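PDB 2ZBV: uncharacterized conserved protein from Thermotoga maritima, which binds adenosine and probably acts on S-adenosyl-L-methionine as a hydrolase or halogenase-type enzyme. Local coordinates for residues D33-V38 with S47-R52; R161-E166 with F189-K194. All blocks are in the same frame, centred on the assembly; numbering follows the deposited sequence.

Contact 1. Residues D33-V38 with S47-R52; sequences DITHEV and SHVLYR
Val49 overlaps two side chains with a single methyl, CG1, which lies 3.9 Å from CG2 of Ile34 and 4.0 Å from CG2 of Thr35. It gets there because CG1 is anti to the backbone N of its helix residue (chi1 175°). Ile34 and Val49 run antiparallel alongside each other, whereas Thr35 lies across Val49, nearly perpendicular, so the one methyl is met in two quite different ways. Leu50 starts away from the loop, but its end comes nearer, and it packs on Leu5 of strand 2-6. All three touching residues are buried, and no hydrogen bond spans the two segments.

The polar groups of the loop find partners of their own. The hydroxyl of Thr35 accepts from the backbone N of Glu37 (OG1 to N 3.0 Å, 165° at the hydrogen), an ST turn, and also bonds to Lys11 O of the second subunit. With an alanine here, Glu37 N and that neighbouring carbonyl would probably lose their common partner, and Val49 CG1 one of its two neighbours. Nearby, His36 NE2 gives a straight bond of 2.8 Å to Asp33 OD2, approaching from above the carboxylate plane.

The helix is the connecting element of a beta-alpha-beta crossover: strand 31-33 leads through this loop and helix 43-54 to the parallel strand 62-66, passing strand 2-6, in the adenosine-binding N-terminal domain.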
ATOM      1  N   ASP A  33      -5.090   8.146   2.267  1.00 17.87           N
ATOM      2  CA  ASP A  33      -4.573   7.254   3.290  1.00 17.44           C
ATOM      3  C   ASP A  33      -3.347   7.883   3.936  1.00 16.26           C
ATOM      4  O   ASP A  33      -2.415   8.298   3.253  1.00 18.99           O
ATOM      5  CB  ASP A  33      -4.187   5.911   2.670  1.00 18.57           C
ATOM      6  CG  ASP A  33      -5.383   5.161   2.099  1.00 23.59           C
ATOM      7  OD1 ASP A  33      -5.217   4.496   1.056  1.00 27.36           O
ATOM      8  OD2 ASP A  33      -6.482   5.221   2.695  1.00 24.23           O
ATOM      9  N   ILE A  34      -3.371   7.985   5.253  1.00 15.70           N
ATOM     10  CA  ILE A  34      -2.242   8.515   5.993  1.00 17.79           C
ATOM     11  C   ILE A  34      -1.327   7.296   6.113  1.00 18.98           C
ATOM     12  O   ILE A  34      -0.150   7.349   5.750  1.00 20.38           O
ATOM     13  CB  ILE A  34      -2.710   9.056   7.364  1.00 14.79           C
ATOM     14  CG1 ILE A  34      -3.558  10.320   7.125  1.00 15.94           C
ATOM     15  CG2 ILE A  34      -1.508   9.372   8.262  1.00 15.53           C
ATOM     16  CD1 ILE A  34      -4.204  10.898   8.369  1.00 14.64           C
ATOM     17  N   THR A  35      -1.898   6.202   6.615  1.00 18.61           N
ATOM     18  CA  THR A  35      -1.222   4.907   6.727  1.00 18.46           C
ATOM     19  C   THR A  35      -2.154   3.881   7.341  1.00 16.48           C
ATOM     20  O   THR A  35      -3.008   4.209   8.153  1.00 16.30           O
ATOM     21  CB  THR A  35       0.075   4.917   7.574  1.00 19.47           C
ATOM     22  OG1 THR A  35       0.613   3.584   7.608  1.00 17.42           O
ATOM     23  CG2 THR A  35      -0.193   5.342   8.995  1.00 19.58           C
ATOM     24  N   HIS A  36      -1.990   2.636   6.929  1.00 16.71           N
ATOM     25  CA  HIS A  36      -2.809   1.556   7.452  1.00 17.02           C
ATOM     26  C   HIS A  36      -1.889   0.517   8.053  1.00 18.52           C
ATOM     27  O   HIS A  36      -2.305  -0.611   8.337  1.00 17.71           O
ATOM     28  CB  HIS A  36      -3.639   0.953   6.323  1.00 16.88           C
ATOM     29  CG  HIS A  36      -4.686   1.885   5.801  1.00 17.53           C
ATOM     30  ND1 HIS A  36      -5.768   2.274   6.556  1.00 17.33           N
ATOM     31  CD2 HIS A  36      -4.779   2.558   4.631  1.00 14.75           C
ATOM     32  CE1 HIS A  36      -6.485   3.150   5.875  1.00 16.58           C
ATOM     33  NE2 HIS A  36      -5.906   3.340   4.703  1.00 18.26           N
ATOM     34  N   GLU A  37      -0.636   0.918   8.255  1.00 16.85           N
ATOM     35  CA  GLU A  37       0.373   0.024   8.797  1.00 22.04           C
ATOM     36  C   GLU A  37       0.815   0.318  10.224  1.00 21.32           C
ATOM     37  O   GLU A  37       1.924  -0.049  10.610  1.00 20.49           O
ATOM     38  CB  GLU A  37       1.606   0.008   7.890  1.00 26.19           C
ATOM     39  CG  GLU A  37       1.321  -0.333   6.436  1.00 34.95           C
ATOM     40  CD  GLU A  37       0.560  -1.630   6.278  1.00 39.63           C
ATOM     41  OE1 GLU A  37       0.917  -2.615   6.958  1.00 44.36           O
ATOM     42  OE2 GLU A  37      -0.389  -1.671   5.467  1.00 45.16           O
ATOM     43  N   VAL A  38      -0.018   1.000  11.002  1.00 20.78           N
ATOM     44  CA  VAL A  38       0.336   1.232  12.397  1.00 20.84           C
ATOM     45  C   VAL A  38       0.384  -0.180  12.966  1.00 19.62           C
ATOM     46  O   VAL A  38      -0.460  -1.002  12.619  1.00 17.90           O
ATOM     47  CB  VAL A  38      -0.763   2.004  13.165  1.00 20.16           C
ATOM     48  CG1 VAL A  38      -0.429   2.020  14.658  1.00 20.53           C
ATOM     49  CG2 VAL A  38      -0.887   3.422  12.627  1.00 19.46           C
ATOM     50  N   SER A  47      -1.345   7.918  17.658  1.00 17.00           N
ATOM     51  CA  SER A  47      -1.613   9.281  18.135  1.00 17.15           C
ATOM     52  C   SER A  47      -0.559  10.246  17.607  1.00 17.16           C
ATOM     53  O   SER A  47      -0.871  11.370  17.223  1.00 17.71           O
ATOM     54  CB  SER A  47      -1.686   9.328  19.678  1.00 16.83           C
ATOM     55  OG  SER A  47      -0.421   9.178  20.311  1.00 20.73           O
ATOM     56  N   HIS A  48       0.692   9.796  17.566  1.00 18.33           N
ATOM     57  CA  HIS A  48       1.786  10.618  17.044  1.00 18.29           C
ATOM     58  C   HIS A  48       1.704  10.799  15.529  1.00 17.02           C
ATOM     59  O   HIS A  48       1.818  11.920  15.026  1.00 15.74           O
ATOM     60  CB  HIS A  48       3.131   9.990  17.404  1.00 20.56           C
ATOM     61  CG  HIS A  48       3.499  10.151  18.845  1.00 21.97           C
ATOM     62  ND1 HIS A  48       3.763  11.381  19.407  1.00 20.91           N
ATOM     63  CD2 HIS A  48       3.641   9.242  19.837  1.00 23.72           C
ATOM     64  CE1 HIS A  48       4.053  11.222  20.686  1.00 25.13           C
ATOM     65  NE2 HIS A  48       3.986   9.933  20.973  1.00 26.33           N
ATOM     66  N   VAL A  49       1.525   9.697  14.801  1.00 16.03           N
ATOM     67  CA  VAL A  49       1.420   9.751  13.337  1.00 15.47           C
ATOM     68  C   VAL A  49       0.262  10.658  12.913  1.00 16.21           C
ATOM     69  O   VAL A  49       0.377  11.428  11.961  1.00 17.25           O
ATOM     70  CB  VAL A  49       1.175   8.344  12.720  1.00 14.96           C
ATOM     71  CG1 VAL A  49       0.942   8.481  11.216  1.00 15.73           C
ATOM     72  CG2 VAL A  49       2.393   7.431  12.965  1.00 14.39           C
ATOM     73  N   LEU A  50      -0.853  10.559  13.628  1.00 15.45           N
ATOM     74  CA  LEU A  50      -2.038  11.368  13.335  1.00 16.51           C
ATOM     75  C   LEU A  50      -1.726  12.858  13.427  1.00 14.98           C
ATOM     76  O   LEU A  50      -2.004  13.626  12.509  1.00 15.61           O
ATOM     77  CB  LEU A  50      -3.155  11.038  14.325  1.00 13.82           C
ATOM     78  CG  LEU A  50      -4.397  11.926  14.227  1.00 15.75           C
ATOM     79  CD1 LEU A  50      -5.084  11.690  12.889  1.00 15.78           C
ATOM     80  CD2 LEU A  50      -5.347  11.599  15.387  1.00 13.72           C
ATOM     81  N   TYR A  51      -1.149  13.272  14.545  1.00 16.96           N
ATOM     82  CA  TYR A  51      -0.817  14.683  14.704  1.00 18.68           C
ATOM     83  C   TYR A  51       0.121  15.182  13.604  1.00 18.87           C
ATOM     84  O   TYR A  51      -0.166  16.163  12.925  1.00 20.41           O
ATOM     85  CB  TYR A  51      -0.177  14.931  16.066  1.00 18.70           C
ATOM     86  CG  TYR A  51       0.409  16.316  16.178  1.00 20.75           C
ATOM     87  CD1 TYR A  51      -0.403  17.447  16.080  1.00 21.41           C
ATOM     88  CD2 TYR A  51       1.783  16.501  16.339  1.00 22.90           C
ATOM     89  CE1 TYR A  51       0.140  18.731  16.140  1.00 22.63           C
ATOM     90  CE2 TYR A  51       2.336  17.783  16.397  1.00 23.83           C
ATOM     91  CZ  TYR A  51       1.509  18.887  16.296  1.00 23.27           C
ATOM     92  OH  TYR A  51       2.053  20.147  16.338  1.00 28.16           O
ATOM     93  N   ARG A  52       1.244  14.500  13.424  1.00 19.44           N
ATOM     94  CA  ARG A  52       2.206  14.912  12.409  1.00 19.98           C
ATOM     95  C   ARG A  52       1.622  14.988  11.006  1.00 18.68           C
ATOM     96  O   ARG A  52       1.878  15.944  10.276  1.00 16.62           O
ATOM     97  CB  ARG A  52       3.429  13.993  12.473  1.00 22.55           C
ATOM     98  CG  ARG A  52       4.058  14.077  13.852  1.00 24.52           C
ATOM     99  CD  ARG A  52       5.257  13.202  14.073  1.00 28.72           C
ATOM    100  NE  ARG A  52       5.592  13.232  15.497  1.00 30.52           N
ATOM    101  CZ  ARG A  52       6.749  12.833  16.010  1.00 29.05           C
ATOM    102  NH1 ARG A  52       7.704  12.366  15.217  1.00 27.51           N
ATOM    103  NH2 ARG A  52       6.941  12.895  17.321  1.00 29.63           N
TER

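Contact 2. Residues R161-E166 with F189-K194; sequences RKPVVE and FDLFLK
Leu191 reaches out of helix 189-192 toward the segment 161-166, and its side chain can be followed outward atom by atom. CB points at the opposing segment but stays at a distance, 4.5 Å from Val165 CG2. CG, anti to the backbone N (chi1 -176°), is carried outward and comes within 3.3 Å of Val165 CG2. There the chain forks. CD1 keeps to the valine, touching the same CG2 methyl, while CD2 goes to the proline side: it lies 3.5 Å from Pro163 O and 4.2 Å from Pro163 CB. The two branches thus divide between neighbours, CD1 lying against Val165 and CD2 beside the Pro163 carbonyl.

Both approaches to Val165 CG2 are tighter than usual van der Waals contact, and at this partly exposed place the exact setting of the two side chains is best regarded as doubtful. The valine and the leucine lie alongside each other, pointing opposite ways.

The alternation of a strand explains the choice of partners. Val165 faces the helix, and also meets Val170 and Leu195, whereas Val164 turns away to pack on Ile171 of strand 169-177, with whose backbone it also shares a hydrogen bond. On the helix, Phe189 and Phe192 pack instead on Leu238 of strand 237-242.

No hydrogen bond or ion pair links the segments, and even the carbonyl of Pro163 meets only a methyl from the helix. Attachment here therefore depends on apolar fit, without a directional bond to fix its register.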
ATOM      1  N   ARG A 161       4.931  11.237  29.396  1.00 59.51           N
ATOM      2  CA  ARG A 161       5.876  12.080  30.112  1.00 59.29           C
ATOM      3  C   ARG A 161       6.337  13.162  29.138  1.00 57.74           C
ATOM      4  O   ARG A 161       7.163  12.902  28.261  1.00 58.20           O
ATOM      5  CB  ARG A 161       7.070  11.245  30.579  1.00 61.37           C
ATOM      6  CG  ARG A 161       8.180  12.042  31.243  1.00 63.87           C
ATOM      7  CD  ARG A 161       9.367  11.148  31.561  1.00 65.86           C
ATOM      8  NE  ARG A 161      10.502  11.903  32.087  1.00 68.69           N
ATOM      9  CZ  ARG A 161      10.494  12.566  33.240  1.00 69.64           C
ATOM     10  NH1 ARG A 161       9.407  12.571  34.003  1.00 70.35           N
ATOM     11  NH2 ARG A 161      11.576  13.224  33.631  1.00 70.06           N
ATOM     12  N   LYS A 162       5.790  14.365  29.286  1.00 55.17           N
ATOM     13  CA  LYS A 162       6.139  15.482  28.412  1.00 53.53           C
ATOM     14  C   LYS A 162       7.643  15.714  28.325  1.00 52.36           C
ATOM     15  O   LYS A 162       8.344  15.694  29.336  1.00 52.09           O
ATOM     16  CB  LYS A 162       5.465  16.772  28.896  1.00 53.24           C
ATOM     17  CG  LYS A 162       6.122  18.045  28.359  1.00 53.32           C
ATOM     18  CD  LYS A 162       5.277  18.773  27.326  1.00 53.10           C
ATOM     19  CE  LYS A 162       4.224  19.647  27.986  1.00 52.46           C
ATOM     20  NZ  LYS A 162       3.541  20.522  26.993  1.00 52.44           N
ATOM     21  N   PRO A 163       8.159  15.932  27.106  1.00 51.31           N
ATOM     22  CA  PRO A 163       9.595  16.169  26.953  1.00 50.95           C
ATOM     23  C   PRO A 163       9.938  17.519  27.573  1.00 50.77           C
ATOM     24  O   PRO A 163       9.305  18.531  27.266  1.00 50.15           O
ATOM     25  CB  PRO A 163       9.786  16.152  25.438  1.00 50.28           C
ATOM     26  CG  PRO A 163       8.494  16.707  24.940  1.00 51.23           C
ATOM     27  CD  PRO A 163       7.478  15.988  25.802  1.00 50.91           C
ATOM     28  N   VAL A 164      10.929  17.530  28.454  1.00 50.59           N
ATOM     29  CA  VAL A 164      11.332  18.767  29.106  1.00 51.68           C
ATOM     30  C   VAL A 164      12.817  19.041  28.941  1.00 52.71           C
ATOM     31  O   VAL A 164      13.602  18.142  28.634  1.00 53.04           O
ATOM     32  CB  VAL A 164      11.025  18.728  30.619  1.00 51.44           C
ATOM     33  CG1 VAL A 164       9.524  18.597  30.850  1.00 50.67           C
ATOM     34  CG2 VAL A 164      11.775  17.571  31.264  1.00 50.81           C
ATOM     35  N   VAL A 165      13.190  20.298  29.147  1.00 54.19           N
ATOM     36  CA  VAL A 165      14.579  20.717  29.066  1.00 56.05           C
ATOM     37  C   VAL A 165      15.081  20.855  30.495  1.00 57.62           C
ATOM     38  O   VAL A 165      14.527  21.627  31.278  1.00 57.78           O
ATOM     39  CB  VAL A 165      14.718  22.082  28.370  1.00 55.55           C
ATOM     40  CG1 VAL A 165      16.150  22.580  28.486  1.00 55.62           C
ATOM     41  CG2 VAL A 165      14.315  21.964  26.916  1.00 55.33           C
ATOM     42  N   GLU A 166      16.119  20.105  30.844  1.00 59.29           N
ATOM     43  CA  GLU A 166      16.656  20.188  32.194  1.00 61.23           C
ATOM     44  C   GLU A 166      18.162  19.996  32.280  1.00 61.38           C
ATOM     45  O   GLU A 166      18.700  18.964  31.877  1.00 61.28           O
ATOM     46  CB  GLU A 166      15.970  19.173  33.108  1.00 62.77           C
ATOM     47  CG  GLU A 166      16.131  17.732  32.674  1.00 66.07           C
ATOM     48  CD  GLU A 166      16.030  16.768  33.839  1.00 67.90           C
ATOM     49  OE1 GLU A 166      16.939  16.782  34.699  1.00 68.28           O
ATOM     50  OE2 GLU A 166      15.044  16.004  33.899  1.00 69.49           O
ATOM     51  N   PHE A 189      12.045  20.128  17.948  1.00 29.48           N
ATOM     52  CA  PHE A 189      13.385  20.625  17.658  1.00 30.82           C
ATOM     53  C   PHE A 189      13.567  22.020  18.251  1.00 33.55           C
ATOM     54  O   PHE A 189      14.687  22.429  18.553  1.00 34.50           O
ATOM     55  CB  PHE A 189      13.653  20.665  16.155  1.00 29.45           C
ATOM     56  CG  PHE A 189      15.115  20.634  15.813  1.00 28.01           C
ATOM     57  CD1 PHE A 189      15.828  19.442  15.878  1.00 27.22           C
ATOM     58  CD2 PHE A 189      15.791  21.802  15.485  1.00 27.21           C
ATOM     59  CE1 PHE A 189      17.195  19.412  15.623  1.00 26.44           C
ATOM     60  CE2 PHE A 189      17.160  21.784  15.229  1.00 27.64           C
ATOM     61  CZ  PHE A 189      17.864  20.586  15.299  1.00 26.54           C
ATOM     62  N   ASP A 190      12.464  22.750  18.408  1.00 37.51           N
ATOM     63  CA  ASP A 190      12.506  24.089  18.998  1.00 40.11           C
ATOM     64  C   ASP A 190      12.925  23.978  20.458  1.00 40.34           C
ATOM     65  O   ASP A 190      13.736  24.765  20.944  1.00 41.10           O
ATOM     66  CB  ASP A 190      11.134  24.765  18.921  1.00 43.57           C
ATOM     67  CG  ASP A 190      10.812  25.272  17.534  1.00 47.83           C
ATOM     68  OD1 ASP A 190      11.683  25.931  16.926  1.00 48.85           O
ATOM     69  OD2 ASP A 190       9.685  25.021  17.053  1.00 50.54           O
ATOM     70  N   LEU A 191      12.360  22.997  21.155  1.00 40.42           N
ATOM     71  CA  LEU A 191      12.694  22.769  22.554  1.00 40.51           C
ATOM     72  C   LEU A 191      14.191  22.473  22.631  1.00 40.30           C
ATOM     73  O   LEU A 191      14.903  22.994  23.494  1.00 40.19           O
ATOM     74  CB  LEU A 191      11.904  21.578  23.098  1.00 41.25           C
ATOM     75  CG  LEU A 191      12.087  21.300  24.591  1.00 42.91           C
ATOM     76  CD1 LEU A 191      11.406  22.404  25.384  1.00 45.05           C
ATOM     77  CD2 LEU A 191      11.497  19.951  24.955  1.00 43.77           C
ATOM     78  N   PHE A 192      14.657  21.631  21.716  1.00 39.80           N
ATOM     79  CA  PHE A 192      16.065  21.257  21.651  1.00 37.78           C
ATOM     80  C   PHE A 192      16.928  22.488  21.395  1.00 37.75           C
ATOM     81  O   PHE A 192      18.039  22.597  21.910  1.00 38.15           O
ATOM     82  CB  PHE A 192      16.272  20.221  20.539  1.00 36.67           C
ATOM     83  CG  PHE A 192      17.716  19.904  20.257  1.00 36.49           C
ATOM     84  CD1 PHE A 192      18.317  20.340  19.084  1.00 36.56           C
ATOM     85  CD2 PHE A 192      18.469  19.153  21.154  1.00 36.64           C
ATOM     86  CE1 PHE A 192      19.649  20.031  18.805  1.00 38.15           C
ATOM     87  CE2 PHE A 192      19.799  18.839  20.886  1.00 36.98           C
ATOM     88  CZ  PHE A 192      20.390  19.279  19.709  1.00 36.81           C
ATOM     89  N   LEU A 193      16.408  23.418  20.607  1.00 38.21           N
ATOM     90  CA  LEU A 193      17.143  24.633  20.287  1.00 41.76           C
ATOM     91  C   LEU A 193      17.308  25.569  21.475  1.00 44.87           C
ATOM     92  O   LEU A 193      17.987  26.590  21.369  1.00 45.86           O
ATOM     93  CB  LEU A 193      16.459  25.377  19.140  1.00 42.60           C
ATOM     94  CG  LEU A 193      16.590  24.726  17.760  1.00 43.48           C
ATOM     95  CD1 LEU A 193      15.817  25.536  16.730  1.00 43.35           C
ATOM     96  CD2 LEU A 193      18.063  24.637  17.382  1.00 42.87           C
ATOM     97  N   LYS A 194      16.686  25.229  22.601  1.00 46.99           N
ATOM     98  CA  LYS A 194      16.796  26.054  23.801  1.00 49.20           C
ATOM     99  C   LYS A 194      18.001  25.642  24.633  1.00 49.88           C
ATOM    100  O   LYS A 194      18.295  26.255  25.658  1.00 50.10           O
ATOM    101  CB  LYS A 194      15.515  25.963  24.635  1.00 50.20           C
ATOM    102  CG  LYS A 194      14.372  26.750  24.027  1.00 53.19           C
ATOM    103  CD  LYS A 194      13.059  26.538  24.751  1.00 55.45           C
ATOM    104  CE  LYS A 194      11.959  27.367  24.096  1.00 56.32           C
ATOM    105  NZ  LYS A 194      10.607  27.007  24.599  1.00 59.07           N
TER

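How the contacts relate
Contact 1 is buried near the centre of the chain, in the N-terminal domain, where the second subunit also packs against it; contact 2 is a surface contact about 19 Å from that centre, touched by no other chain of the assembly. Both set a helix against a neighbouring segment through aliphatic carbons, yet their chemistry follows their place in the fold: contact 1 has polar groups satisfied within its loop and from the second subunit, whereas in contact 2 the side chains that meet are apolar, with one backbone carbonyl beside a methyl. Their centres lie 23 Å apart and they do not touch. Strand 169-177 is common ground, since Val49 packs on its Ile176 and Val164 on its Ile171.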